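Local coordinates for NAD(P)H-flavin oxidoreductase (Agrobacterium tumefaciens str. C58, PDB 2FRE), which probably catalyses NAD(P)H-dependent reduction of flavin or related substrates, using a bound flavin mononucleotide cofactor in a nitroreductase-like fold, at residues 23-28 with 167-172; 71-76 with 88-93; 136-141 with 153-158. One frame throughout, in Å; residues are numbered along the deposited sequence.

Contact 1 of 3, residues 23-28 with 167-172; sequences PRAFDG and KSILPD. With FMN (flavin mononucleotide), chain C.
O2 of the flavin is gripped by two nitrogens of R24, whose backbone lies against L170, so one arginine links the cofactor to a contact between two loops. The shorter bond runs from R24 NH2 to FMN O2 at 2.7 Å, with an N-H...O angle of 156°. The bond from R24 NE to the same FMN O2 is 3.1 Å and more bent, at 140°. The oxygen lies at the edge of the guanidinium, near its plane, and the side chain extended from CG to NE spans the distance from loop to pyrimidine ring.

At the backbone end of R24 the packing is apolar. A25 CB sits 3.8 Å from L170 CD1 and 4.0 Å from I169 CG1. The second branch of L170, CD2, passes 3.8 Å from R24 O. In I169, a chi1 of 72° places CG1 toward A25, and the near-trans chi2 extends CD1 to within 3.4 Å of F26 O. The 3-10 segment at 167-169 brings L170 N to K167 O at 2.9 Å and presents both side chains together. E178 accepts from R24 N and A25 N with its two carboxylate oxygens, and W81 packs on R24, F26 and L170. Two donors of one cationic group on O2 would probably favour electron density at the N1-C2=O2 edge of the flavin.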
loop_
_atom_site.group_PDB
_atom_site.type_symbol
_atom_site.label_atom_id
_atom_site.label_comp_id
_atom_site.label_asym_id
_atom_site.label_seq_id
_atom_site.Cartn_x
_atom_site.Cartn_y
_atom_site.Cartn_z
ATOM N N PRO A 23 15.581 -6.157 4.908
ATOM C CA PRO A 23 16.934 -6.229 5.408
ATOM C C PRO A 23 17.778 -5.077 4.877
ATOM O O PRO A 23 17.306 -4.288 4.055
ATOM C CB PRO A 23 17.444 -7.555 4.843
ATOM C CG PRO A 23 16.731 -7.669 3.539
ATOM C CD PRO A 23 15.351 -7.123 3.819
ATOM N N ARG A 24 19.023 -5.011 5.339
ATOM C CA ARG A 24 19.958 -3.955 4.946
ATOM C C ARG A 24 21.233 -4.487 4.283
ATOM O O ARG A 24 21.985 -3.690 3.719
ATOM C CB ARG A 24 20.339 -3.097 6.169
ATOM C CG ARG A 24 19.176 -2.311 6.710
ATOM C CD ARG A 24 19.517 -1.460 7.880
ATOM N NE ARG A 24 18.302 -0.811 8.335
ATOM C CZ ARG A 24 17.408 -1.350 9.159
ATOM N NH1 ARG A 24 17.620 -2.541 9.702
ATOM N NH2 ARG A 24 16.304 -0.680 9.465
ATOM N N ALA A 25 21.485 -5.798 4.361
ATOM C CA ALA A 25 22.731 -6.372 3.793
ATOM C C ALA A 25 22.512 -6.754 2.334
ATOM O O ALA A 25 21.935 -7.793 2.046
ATOM C CB ALA A 25 23.208 -7.558 4.594
ATOM N N PHE A 26 22.982 -5.898 1.424
ATOM C CA PHE A 26 22.811 -6.103 -0.009
ATOM C C PHE A 26 24.155 -6.377 -0.666
ATOM O O PHE A 26 25.201 -5.882 -0.216
ATOM C CB PHE A 26 22.100 -4.909 -0.661
ATOM C CG PHE A 26 20.683 -4.765 -0.246
ATOM C CD1 PHE A 26 19.740 -5.734 -0.579
ATOM C CD2 PHE A 26 20.278 -3.676 0.517
ATOM C CE1 PHE A 26 18.415 -5.599 -0.175
ATOM C CE2 PHE A 26 18.961 -3.551 0.929
ATOM C CZ PHE A 26 18.028 -4.504 0.571
ATOM N N ASP A 27 24.118 -7.185 -1.725
ATOM C CA ASP A 27 25.354 -7.681 -2.332
ATOM C C ASP A 27 25.963 -6.778 -3.407
ATOM O O ASP A 27 27.043 -7.077 -3.911
ATOM C CB ASP A 27 25.167 -9.120 -2.847
ATOM C CG ASP A 27 24.365 -9.221 -4.151
ATOM O OD1 ASP A 27 23.810 -8.215 -4.667
ATOM O OD2 ASP A 27 24.286 -10.365 -4.664
ATOM N N GLY A 28 25.277 -5.692 -3.762
ATOM C CA GLY A 28 25.834 -4.700 -4.688
ATOM C C GLY A 28 25.855 -5.144 -6.136
ATOM O O GLY A 28 26.451 -4.477 -6.970
ATOM N N LYS A 167 24.942 -10.831 6.864
ATOM C CA LYS A 167 24.922 -9.664 7.747
ATOM C C LYS A 167 26.321 -9.197 8.156
ATOM O O LYS A 167 26.503 -8.053 8.569
ATOM C CB LYS A 167 24.081 -9.953 8.989
ATOM C CG LYS A 167 24.674 -10.989 9.933
ATOM C CD LYS A 167 23.747 -11.205 11.105
ATOM C CE LYS A 167 24.320 -12.215 12.080
ATOM N NZ LYS A 167 23.270 -12.734 13.011
ATOM N N SER A 168 27.312 -10.074 8.032
ATOM C CA SER A 168 28.689 -9.744 8.407
ATOM C C SER A 168 29.224 -8.519 7.664
ATOM O O SER A 168 30.156 -7.884 8.139
ATOM C CB SER A 168 29.618 -10.933 8.153
ATOM O OG SER A 168 29.608 -11.285 6.786
ATOM N N ILE A 169 28.641 -8.176 6.514
ATOM C CA ILE A 169 29.084 -6.988 5.770
ATOM C C ILE A 169 28.643 -5.674 6.411
ATOM O O ILE A 169 29.128 -4.605 6.037
ATOM C CB ILE A 169 28.604 -6.994 4.295
ATOM C CG1 ILE A 169 27.095 -6.744 4.187
ATOM C CG2 ILE A 169 28.967 -8.311 3.616
ATOM C CD1 ILE A 169 26.689 -6.170 2.868
ATOM N N LEU A 170 27.715 -5.767 7.361
ATOM C CA LEU A 170 27.154 -4.607 8.035
ATOM C C LEU A 170 27.971 -4.227 9.273
ATOM O O LEU A 170 28.575 -5.092 9.902
ATOM C CB LEU A 170 25.715 -4.914 8.467
ATOM C CG LEU A 170 24.712 -5.196 7.351
ATOM C CD1 LEU A 170 23.399 -5.691 7.906
ATOM C CD2 LEU A 170 24.483 -3.941 6.528
ATOM N N PRO A 171 27.974 -2.932 9.634
ATOM C CA PRO A 171 28.484 -2.620 10.975
ATOM C C PRO A 171 27.644 -3.344 12.038
ATOM O O PRO A 171 26.461 -3.651 11.808
ATOM C CB PRO A 171 28.354 -1.088 11.074
ATOM C CG PRO A 171 27.438 -0.680 9.963
ATOM C CD PRO A 171 27.533 -1.731 8.899
ATOM N N ASP A 172 28.255 -3.613 13.183
ATOM C CA ASP A 172 27.654 -4.477 14.206
ATOM C C ASP A 172 26.250 -4.082 14.627
ATOM O O ASP A 172 25.387 -4.952 14.797
ATOM C CB ASP A 172 28.553 -4.546 15.443
ATOM C CG ASP A 172 29.845 -5.269 15.178
ATOM O OD1 ASP A 172 30.023 -5.788 14.058
ATOM O OD2 ASP A 172 30.691 -5.295 16.087
HETATM N N1 FMN C . 14.293 1.687 7.457
HETATM C C2 FMN C . 15.522 2.314 7.660
HETATM O O2 FMN C . 16.500 1.652 8.023
HETATM N N3 FMN C . 15.654 3.680 7.482
HETATM C C4 FMN C . 14.601 4.457 7.083
HETATM O O4 FMN C . 14.813 5.631 6.717
HETATM C C4A FMN C . 13.360 3.819 6.875
HETATM N N5 FMN C . 12.262 4.562 6.474
HETATM C C5A FMN C . 11.071 3.911 6.201
HETATM C C6 FMN C . 9.988 4.655 5.765
HETATM C C7 FMN C . 8.786 4.043 5.474
HETATM C C7M FMN C . 7.883 4.809 4.548
HETATM C C8 FMN C . 8.636 2.662 5.639
HETATM C C8M FMN C . 7.596 1.909 4.842
HETATM C C9 FMN C . 9.714 1.906 6.079
HETATM C C9A FMN C . 10.935 2.539 6.383
HETATM N N10 FMN C . 12.006 1.798 6.837
HETATM C C10 FMN C . 13.219 2.439 7.060
HETATM C "C1'" FMN C . 11.875 0.326 7.140
HETATM C "C2'" FMN C . 10.883 -0.018 8.249
HETATM O "O2'" FMN C . 11.440 0.168 9.545
HETATM C "C3'" FMN C . 10.381 -1.448 8.065
HETATM O "O3'" FMN C . 9.644 -1.543 6.852
HETATM C "C4'" FMN C . 9.547 -1.896 9.259
HETATM O "O4'" FMN C . 10.352 -1.973 10.424
HETATM C "C5'" FMN C . 8.856 -3.238 9.046
HETATM O "O5'" FMN C . 9.805 -4.266 8.810
HETATM P P FMN C . 9.738 -5.174 7.483
HETATM O O1P FMN C . 8.503 -6.048 7.626
HETATM O O2P FMN C . 9.577 -4.277 6.265
HETATM O O3P FMN C . 11.023 -5.954 7.430
#

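Contact 2 of 3, residues 71-76 with 88-93; sequences VELLME and LLFVIS
L74 divides its two methyls between L88 and F90, neighbours on one face of strand 88-93. CD1 of L74 meets L88 CD2 tip to tip at 4.1 Å, while CD2 of L74 lies 3.9 Å from F90 CZ, approaching the ring obliquely. L73 adds its CB to the same end of the phenyl group, 4.0 Å from F90 CZ, so the CZ end of the ring is wedged by two consecutive leucines. The other methyl of L88, CD1, goes to V71 CG2 at 3.7 Å, where the two side chains cross obliquely. L88 and F90 project from alternate positions of the strand and therefore face the same way. In both, the bond to CB already points at segment 71-76, and CG follows anti to the carbonyl carbon (chi1 -73° and -60°).

Behind this first shell, a backbone bond from L74 N to V71 O, 3.1 Å long, closes a turn at 71-74 and helps place L73 and L74 over the strand, leaving V71 to reach L88 through CG2. Backbone bonds of L73 with F139 and of M75, a selenomethionine, with G137 tie the turn to the segment that touches the flavin. I143 of helix 140-146 packs against both L73 and F90, and I138 lies against L74. On the strand, L88 and F90 pair through the backbone with A60 and V58 of strand 55-61. The pairs that cross the interface are all apolar side chains, so the cohesion between segment 71-74 and the sheet rests on dispersion and burial.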
loop_
_atom_site.group_PDB
_atom_site.type_symbol
_atom_site.label_atom_id
_atom_site.label_comp_id
_atom_site.label_asym_id
_atom_site.label_seq_id
_atom_site.Cartn_x
_atom_site.Cartn_y
_atom_site.Cartn_z
ATOM N N VAL A 71 22.468 8.076 -4.078
ATOM C CA VAL A 71 22.985 7.723 -2.751
ATOM C C VAL A 71 23.052 8.948 -1.817
ATOM O O VAL A 71 22.645 8.881 -0.652
ATOM C CB VAL A 71 24.381 7.097 -2.834
ATOM C CG1 VAL A 71 24.986 6.957 -1.448
ATOM C CG2 VAL A 71 24.332 5.721 -3.537
ATOM N N GLU A 72 23.531 10.078 -2.324
ATOM C CA GLU A 72 23.807 11.212 -1.434
ATOM C C GLU A 72 22.540 11.983 -1.078
ATOM O O GLU A 72 22.582 12.838 -0.192
ATOM C CB GLU A 72 24.899 12.116 -2.013
ATOM C CG GLU A 72 24.454 13.024 -3.114
ATOM C CD GLU A 72 25.614 13.759 -3.761
ATOM O OE1 GLU A 72 26.408 14.425 -3.044
ATOM O OE2 GLU A 72 25.711 13.681 -5.002
ATOM N N LEU A 73 21.428 11.654 -1.761
ATOM C CA LEU A 73 20.094 12.155 -1.456
ATOM C C LEU A 73 19.448 11.417 -0.274
ATOM O O LEU A 73 18.408 11.834 0.228
ATOM C CB LEU A 73 19.178 12.065 -2.678
ATOM C CG LEU A 73 19.474 13.067 -3.807
ATOM C CD1 LEU A 73 18.610 12.750 -5.024
ATOM C CD2 LEU A 73 19.256 14.481 -3.338
ATOM N N LEU A 74 20.082 10.345 0.178
ATOM C CA LEU A 74 19.702 9.691 1.427
ATOM C C LEU A 74 20.524 10.287 2.555
ATOM O O LEU A 74 21.655 10.758 2.337
ATOM C CB LEU A 74 19.998 8.196 1.365
ATOM C CG LEU A 74 19.646 7.487 0.058
ATOM C CD1 LEU A 74 20.144 6.048 0.090
ATOM C CD2 LEU A 74 18.166 7.588 -0.170
HETATM N N MSE A 75 19.972 10.233 3.764
HETATM C CA MSE A 75 20.726 10.610 4.956
HETATM C C MSE A 75 21.830 9.611 5.237
HETATM O O MSE A 75 21.764 8.463 4.793
HETATM C CB MSE A 75 19.802 10.782 6.154
HETATM C CG MSE A 75 18.903 11.960 5.954
HETATM SE SE MSE A 75 17.625 12.241 7.385
HETATM C CE MSE A 75 16.728 13.883 6.637
ATOM N N GLU A 76 22.851 10.086 5.951
ATOM C CA GLU A 76 24.126 9.381 6.141
ATOM C C GLU A 76 23.924 7.971 6.660
ATOM O O GLU A 76 24.552 7.030 6.174
ATOM C CB GLU A 76 25.023 10.166 7.111
ATOM C CG GLU A 76 26.266 9.410 7.612
ATOM C CD GLU A 76 27.204 10.280 8.469
ATOM O OE1 GLU A 76 28.319 9.799 8.815
ATOM O OE2 GLU A 76 26.838 11.440 8.798
ATOM N N LEU A 88 18.248 2.112 -6.501
ATOM C CA LEU A 88 17.649 3.101 -5.629
ATOM C C LEU A 88 16.583 3.845 -6.431
ATOM O O LEU A 88 16.777 4.139 -7.617
ATOM C CB LEU A 88 18.694 4.083 -5.089
ATOM C CG LEU A 88 19.646 3.520 -4.032
ATOM C CD1 LEU A 88 20.834 4.421 -3.828
ATOM C CD2 LEU A 88 18.929 3.340 -2.737
ATOM N N LEU A 89 15.463 4.153 -5.779
ATOM C CA LEU A 89 14.428 4.937 -6.401
ATOM C C LEU A 89 13.636 5.729 -5.366
ATOM O O LEU A 89 13.687 5.436 -4.176
ATOM C CB LEU A 89 13.489 4.028 -7.218
ATOM C CG LEU A 89 12.657 2.967 -6.481
ATOM C CD1 LEU A 89 11.356 3.529 -5.909
ATOM C CD2 LEU A 89 12.313 1.820 -7.434
ATOM N N PHE A 90 12.906 6.727 -5.844
ATOM C CA PHE A 90 12.029 7.513 -5.000
ATOM C C PHE A 90 10.589 7.353 -5.476
ATOM O O PHE A 90 10.275 7.421 -6.682
ATOM C CB PHE A 90 12.509 8.972 -4.924
ATOM C CG PHE A 90 13.887 9.092 -4.359
ATOM C CD1 PHE A 90 14.093 9.043 -2.972
ATOM C CD2 PHE A 90 14.985 9.159 -5.195
ATOM C CE1 PHE A 90 15.376 9.105 -2.442
ATOM C CE2 PHE A 90 16.275 9.209 -4.682
ATOM C CZ PHE A 90 16.477 9.175 -3.296
ATOM N N VAL A 91 9.724 7.089 -4.507
ATOM C CA VAL A 91 8.307 7.010 -4.739
ATOM C C VAL A 91 7.704 8.395 -4.502
ATOM O O VAL A 91 7.853 8.984 -3.445
ATOM C CB VAL A 91 7.610 5.981 -3.841
ATOM C CG1 VAL A 91 6.121 5.959 -4.162
ATOM C CG2 VAL A 91 8.224 4.605 -4.006
ATOM N N ILE A 92 7.046 8.896 -5.530
ATOM C CA ILE A 92 6.539 10.247 -5.576
ATOM C C ILE A 92 5.050 10.149 -5.828
ATOM O O ILE A 92 4.595 9.151 -6.387
ATOM C CB ILE A 92 7.229 10.988 -6.739
ATOM C CG1 ILE A 92 8.706 11.155 -6.416
ATOM C CG2 ILE A 92 6.583 12.342 -7.039
ATOM C CD1 ILE A 92 9.542 11.024 -7.614
ATOM N N SER A 93 4.286 11.161 -5.433
ATOM C CA SER A 93 2.862 11.210 -5.800
ATOM C C SER A 93 2.397 12.616 -6.147
ATOM O O SER A 93 2.847 13.595 -5.554
ATOM C CB SER A 93 1.978 10.646 -4.689
ATOM O OG SER A 93 2.018 11.469 -3.544
#

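Contact 3 of 3, residues 136-141 with 153-158; sequences GGIFKD and FKVEAG. With FMN (flavin mononucleotide), chain C.
I138 packs on V155 and G158 where, in this nitroreductase-family fold, the segment leading into helix 140-146 meets strand 153-158, a strand shaped by a classic beta bulge at E156 and A157 opposite V91. The tight part is this packing: I138 CD1 lies 3.9 Å from V155 CG1 and 3.7 Å from the backbone N of G158. Just upstream, G136 N donates to FMN N5 at 2.8 Å and G137 N to FMN O4 at 3.0 Å. G137 centres an inverse gamma turn.

The partly exposed side belongs to lysines. K140, fully extended beyond CG, slides along V155 so that its NZ gives a hydrogen bond to V155 O at 3.0 Å, nearly in line with the carbonyl bond (166°). K154 NZ, turned by its bent last torsion (chi4 23°), donates to the same oxygen from above the carbonyl plane. The NZ atoms of K140 and K154 are 3.1 Å apart, a repulsion that the shared oxygen probably eases, as does E156, whose OE1 pairs with K154 while OE2 is held by S93 and S111. A water accepts from K140 NZ and donates to E156 O, 2.6 Å away from it.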
loop_
_atom_site.group_PDB
_atom_site.type_symbol
_atom_site.label_atom_id
_atom_site.label_comp_id
_atom_site.label_asym_id
_atom_site.label_seq_id
_atom_site.Cartn_x
_atom_site.Cartn_y
_atom_site.Cartn_z
ATOM N N GLY A 136 12.454 6.787 4.814
ATOM C CA GLY A 136 12.053 8.177 5.010
ATOM C C GLY A 136 13.207 9.078 5.414
ATOM O O GLY A 136 13.077 10.311 5.371
ATOM N N GLY A 137 14.337 8.479 5.792
ATOM C CA GLY A 137 15.552 9.207 6.121
ATOM C C GLY A 137 16.238 9.681 4.846
ATOM O O GLY A 137 17.249 9.130 4.424
ATOM N N ILE A 138 15.649 10.698 4.235
ATOM C CA ILE A 138 16.047 11.179 2.919
ATOM C C ILE A 138 15.872 12.689 2.877
ATOM O O ILE A 138 15.081 13.239 3.641
ATOM C CB ILE A 138 15.172 10.551 1.805
ATOM C CG1 ILE A 138 13.703 10.980 1.929
ATOM C CG2 ILE A 138 15.248 9.021 1.827
ATOM C CD1 ILE A 138 12.819 10.318 0.901
ATOM N N PHE A 139 16.592 13.356 1.975
ATOM C CA PHE A 139 16.512 14.812 1.860
ATOM C C PHE A 139 15.452 15.176 0.811
ATOM O O PHE A 139 15.767 15.296 -0.370
ATOM C CB PHE A 139 17.884 15.385 1.469
ATOM C CG PHE A 139 18.986 15.110 2.462
ATOM C CD1 PHE A 139 19.061 15.812 3.654
ATOM C CD2 PHE A 139 19.983 14.203 2.173
ATOM C CE1 PHE A 139 20.087 15.584 4.549
ATOM C CE2 PHE A 139 21.001 13.955 3.063
ATOM C CZ PHE A 139 21.060 14.657 4.251
ATOM N N LYS A 140 14.197 15.348 1.234
ATOM C CA LYS A 140 13.078 15.502 0.291
ATOM C C LYS A 140 13.174 16.759 -0.589
ATOM O O LYS A 140 12.874 16.704 -1.780
ATOM C CB LYS A 140 11.719 15.517 1.019
ATOM C CG LYS A 140 11.259 14.174 1.574
ATOM C CD LYS A 140 9.843 14.333 2.161
ATOM C CE LYS A 140 9.247 13.028 2.694
ATOM N NZ LYS A 140 7.731 13.132 2.955
ATOM N N ASP A 141 13.563 17.884 -0.000
ATOM C CA ASP A 141 13.710 19.121 -0.759
ATOM C C ASP A 141 14.844 19.021 -1.772
ATOM O O ASP A 141 14.698 19.483 -2.898
ATOM C CB ASP A 141 13.908 20.314 0.174
ATOM C CG ASP A 141 12.643 20.679 0.926
ATOM O OD1 ASP A 141 11.556 20.221 0.536
ATOM O OD2 ASP A 141 12.725 21.445 1.903
ATOM N N PHE A 153 3.951 17.715 -6.840
ATOM C CA PHE A 153 4.338 16.322 -6.628
ATOM C C PHE A 153 5.088 16.193 -5.318
ATOM O O PHE A 153 6.000 16.971 -5.048
ATOM C CB PHE A 153 5.197 15.826 -7.789
ATOM C CG PHE A 153 4.410 15.575 -9.046
ATOM C CD1 PHE A 153 3.946 14.298 -9.335
ATOM C CD2 PHE A 153 4.119 16.608 -9.917
ATOM C CE1 PHE A 153 3.211 14.044 -10.461
ATOM C CE2 PHE A 153 3.375 16.369 -11.059
ATOM C CZ PHE A 153 2.923 15.073 -11.332
ATOM N N LYS A 154 4.708 15.196 -4.531
ATOM C CA LYS A 154 5.245 14.952 -3.204
ATOM C C LYS A 154 6.188 13.735 -3.196
ATOM O O LYS A 154 5.888 12.699 -3.804
ATOM C CB LYS A 154 4.082 14.727 -2.236
ATOM C CG LYS A 154 4.473 14.222 -0.876
ATOM C CD LYS A 154 3.298 14.171 0.075
ATOM C CE LYS A 154 3.538 13.273 1.263
ATOM N NZ LYS A 154 4.985 13.062 1.543
ATOM N N VAL A 155 7.313 13.871 -2.497
ATOM C CA VAL A 155 8.224 12.761 -2.265
ATOM C C VAL A 155 7.682 11.967 -1.070
ATOM O O VAL A 155 7.592 12.483 0.035
ATOM C CB VAL A 155 9.669 13.247 -1.986
ATOM C CG1 VAL A 155 10.602 12.056 -1.778
ATOM C CG2 VAL A 155 10.171 14.137 -3.136
ATOM N N GLU A 156 7.283 10.734 -1.314
ATOM C CA GLU A 156 6.735 9.870 -0.286
ATOM C C GLU A 156 7.829 9.114 0.436
ATOM O O GLU A 156 7.867 9.114 1.663
ATOM C CB GLU A 156 5.763 8.851 -0.899
ATOM C CG GLU A 156 4.561 9.479 -1.623
ATOM C CD GLU A 156 3.608 10.190 -0.686
ATOM O OE1 GLU A 156 3.725 9.997 0.544
ATOM O OE2 GLU A 156 2.725 10.921 -1.170
ATOM N N ALA A 157 8.698 8.441 -0.318
ATOM C CA ALA A 157 9.732 7.601 0.281
ATOM C C ALA A 157 10.829 7.217 -0.711
ATOM O O ALA A 157 10.621 7.229 -1.919
ATOM C CB ALA A 157 9.100 6.344 0.871
ATOM N N GLY A 158 12.013 6.904 -0.189
ATOM C CA GLY A 158 13.042 6.260 -0.992
ATOM C C GLY A 158 12.893 4.752 -0.875
ATOM O O GLY A 158 12.299 4.259 0.075
HETATM N N1 FMN C . 14.293 1.687 7.457
HETATM C C2 FMN C . 15.522 2.314 7.660
HETATM O O2 FMN C . 16.500 1.652 8.023
HETATM N N3 FMN C . 15.654 3.680 7.482
HETATM C C4 FMN C . 14.601 4.457 7.083
HETATM O O4 FMN C . 14.813 5.631 6.717
HETATM C C4A FMN C . 13.360 3.819 6.875
HETATM N N5 FMN C . 12.262 4.562 6.474
HETATM C C5A FMN C . 11.071 3.911 6.201
HETATM C C6 FMN C . 9.988 4.655 5.765
HETATM C C7 FMN C . 8.786 4.043 5.474
HETATM C C7M FMN C . 7.883 4.809 4.548
HETATM C C8 FMN C . 8.636 2.662 5.639
HETATM C C8M FMN C . 7.596 1.909 4.842
HETATM C C9 FMN C . 9.714 1.906 6.079
HETATM C C9A FMN C . 10.935 2.539 6.383
HETATM N N10 FMN C . 12.006 1.798 6.837
HETATM C C10 FMN C . 13.219 2.439 7.060
HETATM C "C1'" FMN C . 11.875 0.326 7.140
HETATM C "C2'" FMN C . 10.883 -0.018 8.249
HETATM O "O2'" FMN C . 11.440 0.168 9.545
HETATM C "C3'" FMN C . 10.381 -1.448 8.065
HETATM O "O3'" FMN C . 9.644 -1.543 6.852
HETATM C "C4'" FMN C . 9.547 -1.896 9.259
HETATM O "O4'" FMN C . 10.352 -1.973 10.424
HETATM C "C5'" FMN C . 8.856 -3.238 9.046
HETATM O "O5'" FMN C . 9.805 -4.266 8.810
HETATM P P FMN C . 9.738 -5.174 7.483
HETATM O O1P FMN C . 8.503 -6.048 7.626
HETATM O O2P FMN C . 9.577 -4.277 6.265
HETATM O O3P FMN C . 11.023 -5.954 7.430
HETATM O O HOH W 1 6.912 10.856 3.377
#

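Contact 1 closes a long loop of the chain, and contacts 2 and 3 follow one another inside it. These two are neighbours: their centres lie 6 Å apart, and strands 87-98 and 153-162, which carry their second segments, pair antiparallel in the five-stranded sheet. Contact 1 stands apart, its centre 19 Å from that of contact 2 and 23 Å from that of contact 3, in loops beyond the sheet. The flavin joins the extremes, meeting contact 1 at O2 and contact 3 at N5 and O4, whereas contact 2, with the L74 side chain about 8 Å from the flavin, does not touch it. The site is thus bounded by the 23-28 loop and the loop from strand 131-135 to helix 140-146.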